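Local coordinates for GDSL-like Lipase/Acylhydrolase family protein (Neisseria meningitidis, PDB 4K7J) that removes O-acetyl groups from peptidoglycan as an ester hydrolase of the SGNH (GDSL-like) family, at residues A34-Q44 with S367-A375; D67-Q78 with G207-G215. One frame throughout, in Å; residues are numbered along the deposited sequence.

Contact 1 (A34-Q44 with S367-A375)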
loop_
_atom_site.group_PDB
_atom_site.type_symbol
_atom_site.label_atom_id
_atom_site.label_comp_id
_atom_site.label_asym_id
_atom_site.label_seq_id
_atom_site.Cartn_x
_atom_site.Cartn_y
_atom_site.Cartn_z
ATOM N N ALA A 34 -5.169 -20.316 -4.814
ATOM C CA ALA A 34 -4.948 -19.198 -5.719
ATOM C C ALA A 34 -5.298 -19.531 -7.164
ATOM O O ALA A 34 -5.864 -18.700 -7.873
ATOM C CB ALA A 34 -3.509 -18.694 -5.611
ATOM N N SER A 35 -4.975 -20.748 -7.599
ATOM C CA SER A 35 -5.223 -21.128 -8.989
ATOM C C SER A 35 -6.725 -21.148 -9.305
ATOM O O SER A 35 -7.127 -20.875 -10.428
ATOM C CB SER A 35 -4.546 -22.465 -9.339
ATOM O OG SER A 35 -5.012 -23.530 -8.530
ATOM N N ALA A 36 -7.548 -21.433 -8.301
ATOM C CA ALA A 36 -8.996 -21.509 -8.497
ATOM C C ALA A 36 -9.727 -20.189 -8.227
ATOM O O ALA A 36 -10.959 -20.134 -8.294
ATOM C CB ALA A 36 -9.581 -22.613 -7.633
ATOM N N SER A 37 -8.965 -19.133 -7.945
ATOM C CA SER A 37 -9.524 -17.878 -7.442
ATOM C C SER A 37 -9.952 -16.904 -8.541
ATOM O O SER A 37 -9.396 -16.910 -9.638
ATOM C CB SER A 37 -8.503 -17.189 -6.523
ATOM O OG SER A 37 -7.388 -16.708 -7.263
ATOM N N PRO A 38 -10.934 -16.047 -8.233
ATOM C CA PRO A 38 -11.323 -14.963 -9.141
ATOM C C PRO A 38 -10.158 -14.040 -9.502
ATOM O O PRO A 38 -10.054 -13.636 -10.662
ATOM C CB PRO A 38 -12.375 -14.187 -8.337
ATOM C CG PRO A 38 -12.934 -15.182 -7.383
ATOM C CD PRO A 38 -11.798 -16.113 -7.041
ATOM N N TRP A 39 -9.289 -13.712 -8.551
ATOM C CA TRP A 39 -8.224 -12.746 -8.855
ATOM C C TRP A 39 -7.158 -13.311 -9.793
ATOM O O TRP A 39 -6.612 -12.597 -10.635
ATOM C CB TRP A 39 -7.597 -12.158 -7.579
ATOM C CG TRP A 39 -6.844 -13.132 -6.738
ATOM C CD1 TRP A 39 -7.329 -13.866 -5.691
ATOM C CD2 TRP A 39 -5.464 -13.480 -6.863
ATOM N NE1 TRP A 39 -6.333 -14.644 -5.156
ATOM C CE2 TRP A 39 -5.179 -14.428 -5.861
ATOM C CE3 TRP A 39 -4.441 -13.084 -7.727
ATOM C CZ2 TRP A 39 -3.920 -14.983 -5.703
ATOM C CZ3 TRP A 39 -3.187 -13.639 -7.562
ATOM C CH2 TRP A 39 -2.941 -14.576 -6.557
ATOM N N MET A 40 -6.860 -14.595 -9.659
ATOM C CA MET A 40 -5.901 -15.231 -10.563
ATOM C C MET A 40 -6.453 -15.253 -11.990
ATOM O O MET A 40 -5.738 -14.980 -12.956
ATOM C CB MET A 40 -5.604 -16.654 -10.096
ATOM C CG MET A 40 -4.634 -17.435 -10.968
ATOM S SD MET A 40 -2.968 -16.750 -11.012
ATOM C CE MET A 40 -2.440 -16.969 -9.309
ATOM N N LYS A 41 -7.735 -15.579 -12.108
ATOM C CA LYS A 41 -8.402 -15.607 -13.404
ATOM C C LYS A 41 -8.320 -14.226 -14.064
ATOM O O LYS A 41 -8.068 -14.110 -15.265
ATOM C CB LYS A 41 -9.852 -16.068 -13.243
ATOM C CG LYS A 41 -10.603 -16.277 -14.549
ATOM C CD LYS A 41 -12.063 -16.628 -14.292
ATOM C CE LYS A 41 -12.209 -18.022 -13.695
ATOM N NZ LYS A 41 -11.871 -19.082 -14.687
ATOM N N LYS A 42 -8.486 -13.173 -13.272
ATOM C CA LYS A 42 -8.346 -11.824 -13.818
ATOM C C LYS A 42 -6.894 -11.506 -14.208
ATOM O O LYS A 42 -6.653 -10.902 -15.254
ATOM C CB LYS A 42 -8.902 -10.774 -12.853
ATOM C CG LYS A 42 -8.807 -9.356 -13.385
ATOM C CD LYS A 42 -9.458 -8.346 -12.448
ATOM C CE LYS A 42 -9.226 -6.937 -12.963
ATOM N NZ LYS A 42 -9.828 -5.889 -12.091
ATOM N N LEU A 43 -5.929 -11.928 -13.390
ATOM C CA LEU A 43 -4.516 -11.687 -13.711
ATOM C C LEU A 43 -4.121 -12.368 -15.014
ATOM O O LEU A 43 -3.503 -11.741 -15.880
ATOM C CB LEU A 43 -3.587 -12.158 -12.590
ATOM C CG LEU A 43 -2.410 -11.241 -12.226
ATOM C CD1 LEU A 43 -1.265 -12.050 -11.676
ATOM C CD2 LEU A 43 -1.932 -10.350 -13.370
ATOM N N GLN A 44 -4.480 -13.646 -15.154
ATOM C CA GLN A 44 -4.173 -14.390 -16.375
ATOM C C GLN A 44 -4.731 -13.708 -17.631
ATOM O O GLN A 44 -4.031 -13.571 -18.632
ATOM C CB GLN A 44 -4.682 -15.838 -16.289
ATOM C CG GLN A 44 -4.068 -16.684 -15.163
ATOM C CD GLN A 44 -2.664 -17.200 -15.468
ATOM O OE1 GLN A 44 -1.984 -16.720 -16.381
ATOM N NE2 GLN A 44 -2.226 -18.192 -14.697
ATOM N N SER A 367 8.395 -14.723 -6.591
ATOM C CA SER A 367 7.446 -15.643 -5.971
ATOM C C SER A 367 6.043 -15.579 -6.601
ATOM O O SER A 367 5.386 -16.607 -6.785
ATOM C CB SER A 367 7.367 -15.393 -4.458
ATOM O OG SER A 367 8.652 -15.487 -3.836
ATOM N N LEU A 368 5.592 -14.376 -6.947
ATOM C CA LEU A 368 4.240 -14.205 -7.476
ATOM C C LEU A 368 4.151 -14.676 -8.922
ATOM O O LEU A 368 3.167 -15.299 -9.323
ATOM C CB LEU A 368 3.783 -12.749 -7.359
ATOM C CG LEU A 368 3.594 -12.225 -5.936
ATOM C CD1 LEU A 368 3.403 -10.717 -5.930
ATOM C CD2 LEU A 368 2.424 -12.919 -5.273
ATOM N N GLU A 369 5.181 -14.379 -9.708
ATOM C CA GLU A 369 5.193 -14.806 -11.103
ATOM C C GLU A 369 5.225 -16.336 -11.204
ATOM O O GLU A 369 4.578 -16.922 -12.082
ATOM C CB GLU A 369 6.357 -14.161 -11.866
ATOM C CG GLU A 369 6.170 -12.662 -12.112
ATOM C CD GLU A 369 7.440 -11.975 -12.612
ATOM O OE1 GLU A 369 8.441 -12.674 -12.889
ATOM O OE2 GLU A 369 7.440 -10.729 -12.725
ATOM N N GLU A 370 5.950 -16.974 -10.286
ATOM C CA GLU A 370 6.004 -18.433 -10.227
ATOM C C GLU A 370 4.623 -18.985 -9.981
ATOM O O GLU A 370 4.221 -19.984 -10.585
ATOM C CB GLU A 370 6.897 -18.905 -9.082
ATOM C CG GLU A 370 8.382 -18.756 -9.310
ATOM C CD GLU A 370 9.193 -19.407 -8.201
ATOM O OE1 GLU A 370 8.592 -20.143 -7.388
ATOM O OE2 GLU A 370 10.424 -19.180 -8.134
ATOM N N LEU A 371 3.906 -18.328 -9.073
ATOM C CA LEU A 371 2.606 -18.798 -8.633
ATOM C C LEU A 371 1.643 -18.758 -9.798
ATOM O O LEU A 371 0.848 -19.676 -10.004
ATOM C CB LEU A 371 2.085 -17.934 -7.475
ATOM C CG LEU A 371 0.694 -18.268 -6.913
ATOM C CD1 LEU A 371 0.630 -19.675 -6.344
ATOM C CD2 LEU A 371 0.280 -17.260 -5.852
ATOM N N VAL A 372 1.728 -17.679 -10.563
ATOM C CA VAL A 372 0.869 -17.483 -11.717
ATOM C C VAL A 372 1.220 -18.496 -12.800
ATOM O O VAL A 372 0.336 -19.126 -13.392
ATOM C CB VAL A 372 1.013 -16.050 -12.248
ATOM C CG1 VAL A 372 0.491 -15.925 -13.677
ATOM C CG2 VAL A 372 0.300 -15.090 -11.316
ATOM N N ARG A 373 2.516 -18.667 -13.029
ATOM C CA ARG A 373 3.015 -19.608 -14.025
ATOM C C ARG A 373 2.547 -21.035 -13.758
ATOM O O ARG A 373 2.239 -21.771 -14.689
ATOM C CB ARG A 373 4.542 -19.536 -14.105
ATOM C CG ARG A 373 5.197 -20.711 -14.818
ATOM C CD ARG A 373 6.623 -20.378 -15.219
ATOM N NE ARG A 373 7.391 -19.802 -14.117
ATOM C CZ ARG A 373 7.767 -18.527 -14.052
ATOM N NH1 ARG A 373 7.443 -17.684 -15.027
ATOM N NH2 ARG A 373 8.467 -18.095 -13.009
ATOM N N SER A 374 2.463 -21.407 -12.485
ATOM C CA SER A 374 2.027 -22.747 -12.101
ATOM C C SER A 374 0.508 -22.896 -12.077
ATOM O O SER A 374 -0.004 -23.995 -11.862
ATOM C CB SER A 374 2.574 -23.108 -10.721
ATOM O OG SER A 374 1.813 -22.480 -9.699
ATOM N N ALA A 375 -0.216 -21.801 -12.275
ATOM C CA ALA A 375 -1.676 -21.861 -12.249
ATOM C C ALA A 375 -2.281 -22.243 -13.606
ATOM O O ALA A 375 -1.685 -22.004 -14.665
ATOM C CB ALA A 375 -2.262 -20.539 -11.740
#
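M40 sends its CG anti to the backbone N (chi1 179°) and then bends twice, at chi2 and chi3, which curls its thioether against the C-terminal helix around V372. SD lies 3.7 Å from V372 CG2, and the terminal methyl CE reaches L371 CG at 4.2 Å. A flexible, unbranched methionine suits this place because one folded chain can touch L371, V372 and A375 together. V372 presents its two methyls to different partners. CG2 is pressed by L43 CD1 at 3.4 Å, a close carbon-carbon approach, the two side chains meeting roughly perpendicularly, while CG1 rests against the flat amide of Q44, nearly equidistant from its CD, OE1 and NE2.

That amide is the polar link of the contact. The bend of Q44 at chi2 swings its amide back along V372 and sets NE2 3.0 Å from V372 O; at 131° about the hydrogen the bond is weak. The same carbonyl oxygen also accepts from A375 N.

In the α/β fold, segments 38-44 and 367-373 of helices 38-47 and 354-373 cross here at -92°, their axes 11.2 Å apart. Both helices also lean on the mixed sheet: W39 and L371 each touch M322, and W39 packs on F54. W39 meets L371 with its ring edge, CH2 standing 4.3 Å from CD2. L43 and V372 are covered together by W81 of helix 68-81.

Helix 38-47 starts after its N-cap residue S37, whose OG accepts from M40 N at 3.2 Å and donates to A34 O. Just before it the chain stays close to the C-terminal segment, where small residues allow S35 CB to come within 3.8 Å of A375 CB.

Contact 2 (D67-Q78 with G207-G215)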
loop_
_atom_site.group_PDB
_atom_site.type_symbol
_atom_site.label_atom_id
_atom_site.label_comp_id
_atom_site.label_asym_id
_atom_site.label_seq_id
_atom_site.Cartn_x
_atom_site.Cartn_y
_atom_site.Cartn_z
ATOM N N ASP A 67 8.303 3.648 -0.358
ATOM C CA ASP A 67 8.073 3.280 -1.760
ATOM C C ASP A 67 9.249 2.570 -2.437
ATOM O O ASP A 67 9.160 2.257 -3.607
ATOM C CB ASP A 67 7.596 4.480 -2.613
ATOM C CG ASP A 67 6.654 4.061 -3.742
ATOM O OD1 ASP A 67 6.016 2.984 -3.623
ATOM O OD2 ASP A 67 6.543 4.802 -4.745
ATOM N N PHE A 68 10.345 2.297 -1.727
ATOM C CA PHE A 68 11.449 1.561 -2.372
ATOM C C PHE A 68 11.101 0.092 -2.649
ATOM O O PHE A 68 11.525 -0.482 -3.650
ATOM C CB PHE A 68 12.755 1.678 -1.575
ATOM C CG PHE A 68 13.388 3.036 -1.664
ATOM C CD1 PHE A 68 14.013 3.448 -2.834
ATOM C CD2 PHE A 68 13.349 3.905 -0.592
ATOM C CE1 PHE A 68 14.599 4.705 -2.923
ATOM C CE2 PHE A 68 13.923 5.167 -0.679
ATOM C CZ PHE A 68 14.554 5.563 -1.840
ATOM N N PHE A 69 10.308 -0.501 -1.767
ATOM C CA PHE A 69 9.884 -1.893 -1.921
ATOM C C PHE A 69 8.781 -1.957 -2.961
ATOM O O PHE A 69 8.871 -2.693 -3.944
ATOM C CB PHE A 69 9.384 -2.430 -0.569
ATOM C CG PHE A 69 8.999 -3.889 -0.574
ATOM C CD1 PHE A 69 7.742 -4.292 -0.994
ATOM C CD2 PHE A 69 9.877 -4.854 -0.106
ATOM C CE1 PHE A 69 7.379 -5.632 -0.964
ATOM C CE2 PHE A 69 9.519 -6.195 -0.083
ATOM C CZ PHE A 69 8.277 -6.581 -0.508
ATOM N N THR A 70 7.734 -1.171 -2.756
ATOM C CA THR A 70 6.585 -1.210 -3.666
ATOM C C THR A 70 6.904 -0.721 -5.093
ATOM O O THR A 70 6.305 -1.183 -6.056
ATOM C CB THR A 70 5.401 -0.434 -3.075
ATOM O OG1 THR A 70 5.894 0.753 -2.451
ATOM C CG2 THR A 70 4.703 -1.276 -2.008
ATOM N N ASP A 71 7.863 0.187 -5.242
ATOM C CA ASP A 71 8.187 0.663 -6.580
ATOM C C ASP A 71 8.971 -0.384 -7.358
ATOM O O ASP A 71 8.879 -0.455 -8.585
ATOM C CB ASP A 71 8.963 1.977 -6.549
ATOM C CG ASP A 71 9.181 2.547 -7.938
ATOM O OD1 ASP A 71 8.180 2.752 -8.668
ATOM O OD2 ASP A 71 10.351 2.762 -8.309
ATOM N N SER A 72 9.733 -1.207 -6.645
ATOM C CA SER A 72 10.487 -2.269 -7.306
ATOM C C SER A 72 9.501 -3.329 -7.784
ATOM O O SER A 72 9.580 -3.804 -8.917
ATOM C CB SER A 72 11.539 -2.860 -6.369
ATOM O OG SER A 72 12.006 -4.105 -6.861
ATOM N N LEU A 73 8.551 -3.665 -6.917
ATOM C CA LEU A 73 7.460 -4.564 -7.264
ATOM C C LEU A 73 6.673 -3.998 -8.454
ATOM O O LEU A 73 6.336 -4.720 -9.408
ATOM C CB LEU A 73 6.542 -4.745 -6.053
ATOM C CG LEU A 73 5.441 -5.798 -6.136
ATOM C CD1 LEU A 73 6.077 -7.170 -6.217
ATOM C CD2 LEU A 73 4.527 -5.697 -4.915
ATOM N N ARG A 74 6.388 -2.702 -8.389
ATOM C CA ARG A 74 5.686 -2.017 -9.467
ATOM C C ARG A 74 6.418 -2.161 -10.797
ATOM O O ARG A 74 5.831 -2.584 -11.785
ATOM C CB ARG A 74 5.483 -0.546 -9.110
ATOM C CG ARG A 74 4.661 0.256 -10.108
ATOM C CD ARG A 74 4.080 1.502 -9.444
ATOM N NE ARG A 74 5.064 2.210 -8.648
ATOM C CZ ARG A 74 4.942 2.481 -7.353
ATOM N NH1 ARG A 74 3.866 2.127 -6.661
ATOM N NH2 ARG A 74 5.914 3.121 -6.751
ATOM N N LYS A 75 7.701 -1.830 -10.827
ATOM C CA LYS A 75 8.425 -1.834 -12.103
ATOM C C LYS A 75 8.546 -3.239 -12.681
ATOM O O LYS A 75 8.424 -3.442 -13.890
ATOM C CB LYS A 75 9.804 -1.202 -11.951
ATOM C CG LYS A 75 9.772 0.272 -11.543
ATOM C CD LYS A 75 9.169 1.149 -12.635
ATOM C CE LYS A 75 9.033 2.597 -12.163
ATOM N NZ LYS A 75 10.326 3.069 -11.583
ATOM N N ARG A 76 8.788 -4.210 -11.815
ATOM C CA ARG A 76 8.959 -5.581 -12.259
ATOM C C ARG A 76 7.664 -6.152 -12.834
ATOM O O ARG A 76 7.639 -6.645 -13.966
ATOM C CB ARG A 76 9.445 -6.447 -11.105
ATOM C CG ARG A 76 9.338 -7.925 -11.380
ATOM C CD ARG A 76 10.509 -8.443 -12.194
ATOM N NE ARG A 76 10.594 -9.893 -12.095
ATOM C CZ ARG A 76 11.270 -10.537 -11.150
ATOM N NH1 ARG A 76 11.930 -9.866 -10.204
ATOM N NH2 ARG A 76 11.285 -11.859 -11.151
ATOM N N LEU A 77 6.586 -6.079 -12.063
ATOM C CA LEU A 77 5.319 -6.669 -12.507
ATOM C C LEU A 77 4.655 -5.912 -13.668
ATOM O O LEU A 77 3.855 -6.492 -14.409
ATOM C CB LEU A 77 4.339 -6.826 -11.342
ATOM C CG LEU A 77 4.839 -7.613 -10.127
ATOM C CD1 LEU A 77 3.724 -7.719 -9.113
ATOM C CD2 LEU A 77 5.380 -9.009 -10.500
ATOM N N GLN A 78 4.975 -4.625 -13.819
ATOM C CA GLN A 78 4.468 -3.839 -14.949
ATOM C C GLN A 78 5.140 -4.240 -16.267
ATOM O O GLN A 78 4.502 -4.252 -17.320
ATOM C CB GLN A 78 4.564 -2.321 -14.683
ATOM C CG GLN A 78 3.379 -1.800 -13.844
ATOM C CD GLN A 78 3.423 -0.309 -13.530
ATOM O OE1 GLN A 78 4.462 0.321 -13.596
ATOM N NE2 GLN A 78 2.277 0.251 -13.177
ATOM N N GLY A 207 -5.188 -0.509 -19.642
ATOM C CA GLY A 207 -5.136 -1.590 -18.665
ATOM C C GLY A 207 -3.726 -2.050 -18.315
ATOM O O GLY A 207 -2.748 -1.486 -18.796
ATOM N N GLY A 208 -3.626 -3.075 -17.468
ATOM C CA GLY A 208 -2.336 -3.569 -17.005
ATOM C C GLY A 208 -2.313 -3.690 -15.490
ATOM O O GLY A 208 -3.365 -3.806 -14.869
ATOM N N ILE A 209 -1.122 -3.646 -14.896
ATOM C CA ILE A 209 -0.985 -3.753 -13.441
ATOM C C ILE A 209 -0.817 -2.362 -12.833
ATOM O O ILE A 209 -0.146 -1.517 -13.420
ATOM C CB ILE A 209 0.297 -4.532 -13.073
ATOM C CG1 ILE A 209 0.340 -5.883 -13.785
ATOM C CG2 ILE A 209 0.440 -4.684 -11.555
ATOM C CD1 ILE A 209 -0.848 -6.772 -13.485
ATOM N N THR A 210 -1.398 -2.119 -11.657
ATOM C CA THR A 210 -0.955 -0.980 -10.861
ATOM C C THR A 210 -0.522 -1.501 -9.509
ATOM O O THR A 210 -1.039 -2.511 -9.030
ATOM C CB THR A 210 -2.041 0.104 -10.658
ATOM O OG1 THR A 210 -3.174 -0.459 -9.987
ATOM C CG2 THR A 210 -2.482 0.703 -12.005
ATOM N N VAL A 211 0.433 -0.812 -8.903
ATOM C CA VAL A 211 0.836 -1.109 -7.534
ATOM C C VAL A 211 0.748 0.171 -6.708
ATOM O O VAL A 211 1.461 1.140 -6.960
ATOM C CB VAL A 211 2.255 -1.690 -7.466
ATOM C CG1 VAL A 211 2.665 -1.879 -6.008
ATOM C CG2 VAL A 211 2.333 -3.025 -8.232
ATOM N N SER A 212 -0.167 0.180 -5.749
ATOM C CA SER A 212 -0.412 1.356 -4.923
ATOM C C SER A 212 0.173 1.129 -3.536
ATOM O O SER A 212 0.020 0.047 -2.972
ATOM C CB SER A 212 -1.922 1.613 -4.812
ATOM O OG SER A 212 -2.494 1.968 -6.067
ATOM N N ALA A 213 0.841 2.142 -2.985
ATOM C CA ALA A 213 1.470 2.018 -1.670
ATOM C C ALA A 213 0.756 2.874 -0.643
ATOM O O ALA A 213 0.732 4.091 -0.774
ATOM C CB ALA A 213 2.948 2.425 -1.755
ATOM N N MET A 214 0.164 2.240 0.366
ATOM C CA MET A 214 -0.484 2.961 1.453
ATOM C C MET A 214 0.257 2.678 2.743
ATOM O O MET A 214 -0.204 1.881 3.566
ATOM C CB MET A 214 -1.947 2.528 1.633
ATOM C CG MET A 214 -2.871 2.938 0.528
ATOM S SD MET A 214 -4.603 2.770 0.998
ATOM C CE MET A 214 -5.313 3.648 -0.386
ATOM N N GLY A 215 1.402 3.327 2.910
ATOM C CA GLY A 215 2.214 3.160 4.098
ATOM C C GLY A 215 2.147 4.329 5.056
ATOM O O GLY A 215 1.922 5.471 4.654
#
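D67 OD1 is gripped twice, by T70 OG1 at 2.5 Å on its anti lone pair and by R74 NH2 at 3.1 Å on the syn side, out of the carboxylate plane. The strand residue A213 brings its CB to 3.6 Å from this oxygen, and also touches T70; its small methyl suits so close a passage. R74 NH2 also binds D67 OD2 and, with NE, D71 OD1. The long arginine spans both carboxylates and the strand, where NH1 donates to V211 O at 2.6 Å, in the guanidinium plane but above the carbonyl plane.

Helix 68-81 forms the helical part of a β-α-β crossover from strand 53-60 to its parallel neighbour 208-215, interrupted by the long insertion of β-strands; helix and strand segments run antiparallel (179°), with axes 8.0 Å apart. β-Branched V211, at home in a strand, packs against the R74 backbone and the start of its side chain, CB to CB 3.8 Å, its CG1 toward T70 O. Farther along, the extended Q78, whose amide adds no charge, donates nearly straight (169°) from NE2 to I209 O at 3.0 Å, while I209 CG1 packs on the carbonyl oxygen of L77.

In the fold
Along the chain the segments come in the order 34-44, 67-78, 207-215 and 367-375, so contact 2 is nested inside the loop closed by contact 1. Their centres lie about 17 Å apart. Contact 2 is buried and includes one of the two edge strands, 208-215, of the six-stranded mixed sheet, whereas contact 1 sits farther out, where the first helix, 38-47, meets the last, 354-373. Helices 68-81 and 354-373 join them: E369 packs on L77, and in one of its two conformers R76 can pair with D366 and, weakly, with E369. L43 additionally touches I209. Contact 1 joins segments near the two ends of the modelled chain, beside the crossover unit of the hydrolase fold.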